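Local atomic coordinates of CBS domain protein (PDB entry 2EF7), a protein that is of unknown function but carries a pair of CBS domains, modules that in relatives commonly bind adenosine-containing ligands and regulate partner proteins or domains. Residues S76-S84 against F96-D106. Numbering follows the deposited sequence.
Sequences SLITIREDS and FNIRHLPVVDD
Ile-78 and Phe-96 approach each other from opposite directions, so that CD1 of Ile-78 sits over one face of the Phe-96 ring, 3.9 Å from its centroid and displaced toward the rim. Both branches of Ile-78 take part: with chi1 at -40°, CG1 stands beside the backbone N and carries CD1 to this CH-pi contact, while CG2 of Ile-78 bridges two partners, touching CD2 of Leu-101 and CD2 of Phe-96, each at 3.8 Å. Ile-80 and Val-103 instead run side by side on one face of the sheet, their CG2 methyls 3.9 Å apart; chi1 of -171° in Ile-80 sends CG1 and CD1 away from the partner strand.

Beneath these side chains lies parallel pairing. The N-H of Ile-80 reaches O of Pro-102 at 3.2 Å, and Ile-80 O accepts from Val-104 N at 3.0 Å. A third bond, Glu-82 N to Val-104 O at 3.0 Å, extends the pairing just as the chain turns. The extended side chain of Glu-82 then runs alongside Asp-105, and a water that donates to Glu-82 OE2 at 2.7 Å accepts from Asp-106 N. The carboxylate of Asp-105 is engaged elsewhere, OD2 taking the N-H groups of Lys-107 and Asn-109.

The contact illustrates the beta-alpha-beta crossover of a CBS domain: strand 80-81 leads through helix 86-96 to strand 100-104, which also pairs antiparallel with strand 110-115. Leu-92 of the helix packs on Ile-78, Ile-80 and Leu-101, while Pro-46 of strand 45-51 touches Pro-102 and Val-104.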
loop_
_atom_site.group_PDB
_atom_site.type_symbol
_atom_site.label_atom_id
_atom_site.label_comp_id
_atom_site.label_asym_id
_atom_site.label_seq_id
_atom_site.Cartn_x
_atom_site.Cartn_y
_atom_site.Cartn_z
ATOM N N SER A 76 11.261 -1.546 -25.421
ATOM C CA SER A 76 10.093 -2.363 -25.092
ATOM C C SER A 76 8.904 -2.056 -25.983
ATOM O O SER A 76 8.530 -0.895 -26.169
ATOM C CB SER A 76 9.674 -2.161 -23.639
ATOM O OG SER A 76 8.479 -2.879 -23.384
ATOM N N LEU A 77 8.304 -3.112 -26.518
ATOM C CA LEU A 77 7.152 -2.971 -27.391
ATOM C C LEU A 77 5.912 -3.559 -26.731
ATOM O O LEU A 77 4.840 -3.574 -27.329
ATOM C CB LEU A 77 7.420 -3.666 -28.735
ATOM C CG LEU A 77 8.514 -3.062 -29.626
ATOM C CD1 LEU A 77 8.823 -3.995 -30.793
ATOM C CD2 LEU A 77 8.056 -1.710 -30.143
ATOM N N ILE A 78 6.054 -4.031 -25.493
ATOM C CA ILE A 78 4.923 -4.615 -24.772
ATOM C C ILE A 78 3.910 -3.509 -24.451
ATOM O O ILE A 78 4.248 -2.518 -23.804
ATOM C CB ILE A 78 5.359 -5.281 -23.430
ATOM C CG1 ILE A 78 6.686 -6.023 -23.593
ATOM C CG2 ILE A 78 4.292 -6.267 -22.967
ATOM C CD1 ILE A 78 6.689 -7.076 -24.673
ATOM N N THR A 79 2.673 -3.680 -24.906
ATOM C CA THR A 79 1.625 -2.701 -24.655
ATOM C C THR A 79 0.297 -3.412 -24.439
ATOM O O THR A 79 0.168 -4.604 -24.733
ATOM C CB THR A 79 1.415 -1.755 -25.854
ATOM O OG1 THR A 79 0.889 -2.508 -26.951
ATOM C CG2 THR A 79 2.724 -1.095 -26.277
ATOM N N ILE A 80 -0.690 -2.667 -23.945
ATOM C CA ILE A 80 -2.029 -3.193 -23.726
ATOM C C ILE A 80 -3.037 -2.154 -24.237
ATOM O O ILE A 80 -2.846 -0.951 -24.050
ATOM C CB ILE A 80 -2.292 -3.469 -22.226
ATOM C CG1 ILE A 80 -3.615 -4.220 -22.059
ATOM C CG2 ILE A 80 -2.282 -2.168 -21.434
ATOM C CD1 ILE A 80 -3.515 -5.701 -22.424
ATOM N N ARG A 81 -4.098 -2.609 -24.901
ATOM C CA ARG A 81 -5.117 -1.688 -25.406
ATOM C C ARG A 81 -5.954 -1.128 -24.262
ATOM O O ARG A 81 -6.192 -1.810 -23.266
ATOM C CB ARG A 81 -6.030 -2.390 -26.413
ATOM C CG ARG A 81 -5.324 -2.849 -27.670
ATOM C CD ARG A 81 -6.319 -3.213 -28.754
ATOM N NE ARG A 81 -5.658 -3.426 -30.040
ATOM C CZ ARG A 81 -6.298 -3.638 -31.186
ATOM N NH1 ARG A 81 -7.625 -3.665 -31.214
ATOM N NH2 ARG A 81 -5.609 -3.823 -32.306
ATOM N N GLU A 82 -6.407 0.114 -24.405
ATOM C CA GLU A 82 -7.210 0.752 -23.366
ATOM C C GLU A 82 -8.570 0.086 -23.188
ATOM O O GLU A 82 -9.184 0.187 -22.121
ATOM C CB GLU A 82 -7.404 2.242 -23.676
ATOM C CG GLU A 82 -7.921 2.526 -25.073
ATOM C CD GLU A 82 -8.167 4.009 -25.314
ATOM O OE1 GLU A 82 -7.708 4.830 -24.493
ATOM O OE2 GLU A 82 -8.813 4.352 -26.327
ATOM N N ASP A 83 -9.039 -0.594 -24.230
ATOM C CA ASP A 83 -10.324 -1.283 -24.151
ATOM C C ASP A 83 -10.191 -2.645 -23.485
ATOM O O ASP A 83 -11.179 -3.333 -23.296
ATOM C CB ASP A 83 -10.944 -1.478 -25.546
ATOM C CG ASP A 83 -11.502 -0.195 -26.120
ATOM O OD1 ASP A 83 -11.949 0.668 -25.331
ATOM O OD2 ASP A 83 -11.515 -0.056 -27.362
ATOM N N SER A 84 -8.966 -3.037 -23.143
ATOM C CA SER A 84 -8.731 -4.339 -22.506
ATOM C C SER A 84 -9.254 -4.433 -21.085
ATOM O O SER A 84 -9.257 -3.447 -20.341
ATOM C CB SER A 84 -7.240 -4.661 -22.429
ATOM O OG SER A 84 -6.640 -4.677 -23.712
ATOM N N PHE A 96 5.455 -10.961 -18.490
ATOM C CA PHE A 96 6.714 -10.265 -18.727
ATOM C C PHE A 96 7.383 -9.737 -17.466
ATOM O O PHE A 96 8.338 -8.964 -17.536
ATOM C CB PHE A 96 6.474 -9.126 -19.712
ATOM C CG PHE A 96 6.189 -9.598 -21.103
ATOM C CD1 PHE A 96 7.231 -9.962 -21.952
ATOM C CD2 PHE A 96 4.884 -9.745 -21.546
ATOM C CE1 PHE A 96 6.975 -10.467 -23.219
ATOM C CE2 PHE A 96 4.616 -10.251 -22.814
ATOM C CZ PHE A 96 5.662 -10.614 -23.652
ATOM N N ASN A 97 6.869 -10.158 -16.317
ATOM C CA ASN A 97 7.407 -9.753 -15.023
ATOM C C ASN A 97 7.677 -8.251 -14.941
ATOM O O ASN A 97 8.778 -7.833 -14.586
ATOM C CB ASN A 97 8.693 -10.543 -14.731
ATOM C CG ASN A 97 8.998 -10.642 -13.241
ATOM O OD1 ASN A 97 8.151 -11.063 -12.446
ATOM N ND2 ASN A 97 10.216 -10.268 -12.857
ATOM N N ILE A 98 6.671 -7.445 -15.277
ATOM C CA ILE A 98 6.801 -5.990 -15.220
ATOM C C ILE A 98 5.624 -5.339 -14.489
ATOM O O ILE A 98 4.500 -5.838 -14.529
ATOM C CB ILE A 98 6.950 -5.378 -16.632
ATOM C CG1 ILE A 98 5.819 -5.867 -17.541
ATOM C CG2 ILE A 98 8.315 -5.739 -17.214
ATOM C CD1 ILE A 98 5.920 -5.344 -18.965
ATOM N N ARG A 99 5.903 -4.215 -13.832
ATOM C CA ARG A 99 4.928 -3.474 -13.035
ATOM C C ARG A 99 4.163 -2.372 -13.752
ATOM O O ARG A 99 3.164 -1.884 -13.235
ATOM C CB ARG A 99 5.630 -2.874 -11.811
ATOM C CG ARG A 99 6.292 -3.928 -10.936
ATOM C CD ARG A 99 7.202 -3.349 -9.861
ATOM N NE ARG A 99 7.931 -4.422 -9.186
ATOM C CZ ARG A 99 8.842 -4.244 -8.233
ATOM N NH1 ARG A 99 9.151 -3.020 -7.827
ATOM N NH2 ARG A 99 9.448 -5.295 -7.689
ATOM N N HIS A 100 4.622 -1.968 -14.930
ATOM C CA HIS A 100 3.947 -0.906 -15.669
ATOM C C HIS A 100 3.809 -1.277 -17.138
ATOM O O HIS A 100 4.648 -1.997 -17.691
ATOM C CB HIS A 100 4.718 0.418 -15.563
ATOM C CG HIS A 100 4.984 0.855 -14.157
ATOM N ND1 HIS A 100 6.049 0.383 -13.420
ATOM C CD2 HIS A 100 4.305 1.695 -13.342
ATOM C CE1 HIS A 100 6.012 0.913 -12.210
ATOM N NE2 HIS A 100 4.963 1.712 -12.137
ATOM N N LEU A 101 2.751 -0.779 -17.769
ATOM C CA LEU A 101 2.504 -1.057 -19.176
ATOM C C LEU A 101 1.975 0.146 -19.929
ATOM O O LEU A 101 1.015 0.775 -19.500
ATOM C CB LEU A 101 1.478 -2.183 -19.334
ATOM C CG LEU A 101 1.913 -3.638 -19.276
ATOM C CD1 LEU A 101 0.683 -4.526 -19.388
ATOM C CD2 LEU A 101 2.883 -3.918 -20.404
ATOM N N PRO A 102 2.611 0.499 -21.054
ATOM C CA PRO A 102 2.115 1.641 -21.823
ATOM C C PRO A 102 0.743 1.196 -22.344
ATOM O O PRO A 102 0.548 0.013 -22.643
ATOM C CB PRO A 102 3.124 1.751 -22.958
ATOM C CG PRO A 102 4.375 1.257 -22.341
ATOM C CD PRO A 102 3.923 0.060 -21.554
ATOM N N VAL A 103 -0.206 2.117 -22.445
ATOM C CA VAL A 103 -1.529 1.758 -22.946
ATOM C C VAL A 103 -1.730 2.481 -24.275
ATOM O O VAL A 103 -1.430 3.673 -24.388
ATOM C CB VAL A 103 -2.653 2.183 -21.960
ATOM C CG1 VAL A 103 -4.018 1.712 -22.484
ATOM C CG2 VAL A 103 -2.390 1.596 -20.572
ATOM N N VAL A 104 -2.210 1.762 -25.284
ATOM C CA VAL A 104 -2.447 2.360 -26.597
ATOM C C VAL A 104 -3.903 2.220 -27.025
ATOM O O VAL A 104 -4.661 1.444 -26.437
ATOM C CB VAL A 104 -1.577 1.696 -27.691
ATOM C CG1 VAL A 104 -0.095 1.961 -27.422
ATOM C CG2 VAL A 104 -1.865 0.200 -27.750
ATOM N N ASP A 105 -4.306 2.976 -28.041
ATOM C CA ASP A 105 -5.668 2.856 -28.532
ATOM C C ASP A 105 -5.636 1.804 -29.632
ATOM O O ASP A 105 -4.591 1.205 -29.879
ATOM C CB ASP A 105 -6.195 4.208 -29.043
ATOM C CG ASP A 105 -5.340 4.805 -30.150
ATOM O OD1 ASP A 105 -5.490 6.017 -30.403
ATOM O OD2 ASP A 105 -4.538 4.078 -30.773
ATOM N N ASP A 106 -6.774 1.570 -30.280
ATOM C CA ASP A 106 -6.877 0.575 -31.344
ATOM C C ASP A 106 -5.907 0.794 -32.508
ATOM O O ASP A 106 -5.596 -0.136 -33.254
ATOM C CB ASP A 106 -8.319 0.531 -31.867
ATOM C CG ASP A 106 -8.812 1.895 -32.356
ATOM O OD1 ASP A 106 -8.899 2.842 -31.541
ATOM O OD2 ASP A 106 -9.114 2.020 -33.562
HETATM O O HOH W 1 -9.066 2.561 -28.309
#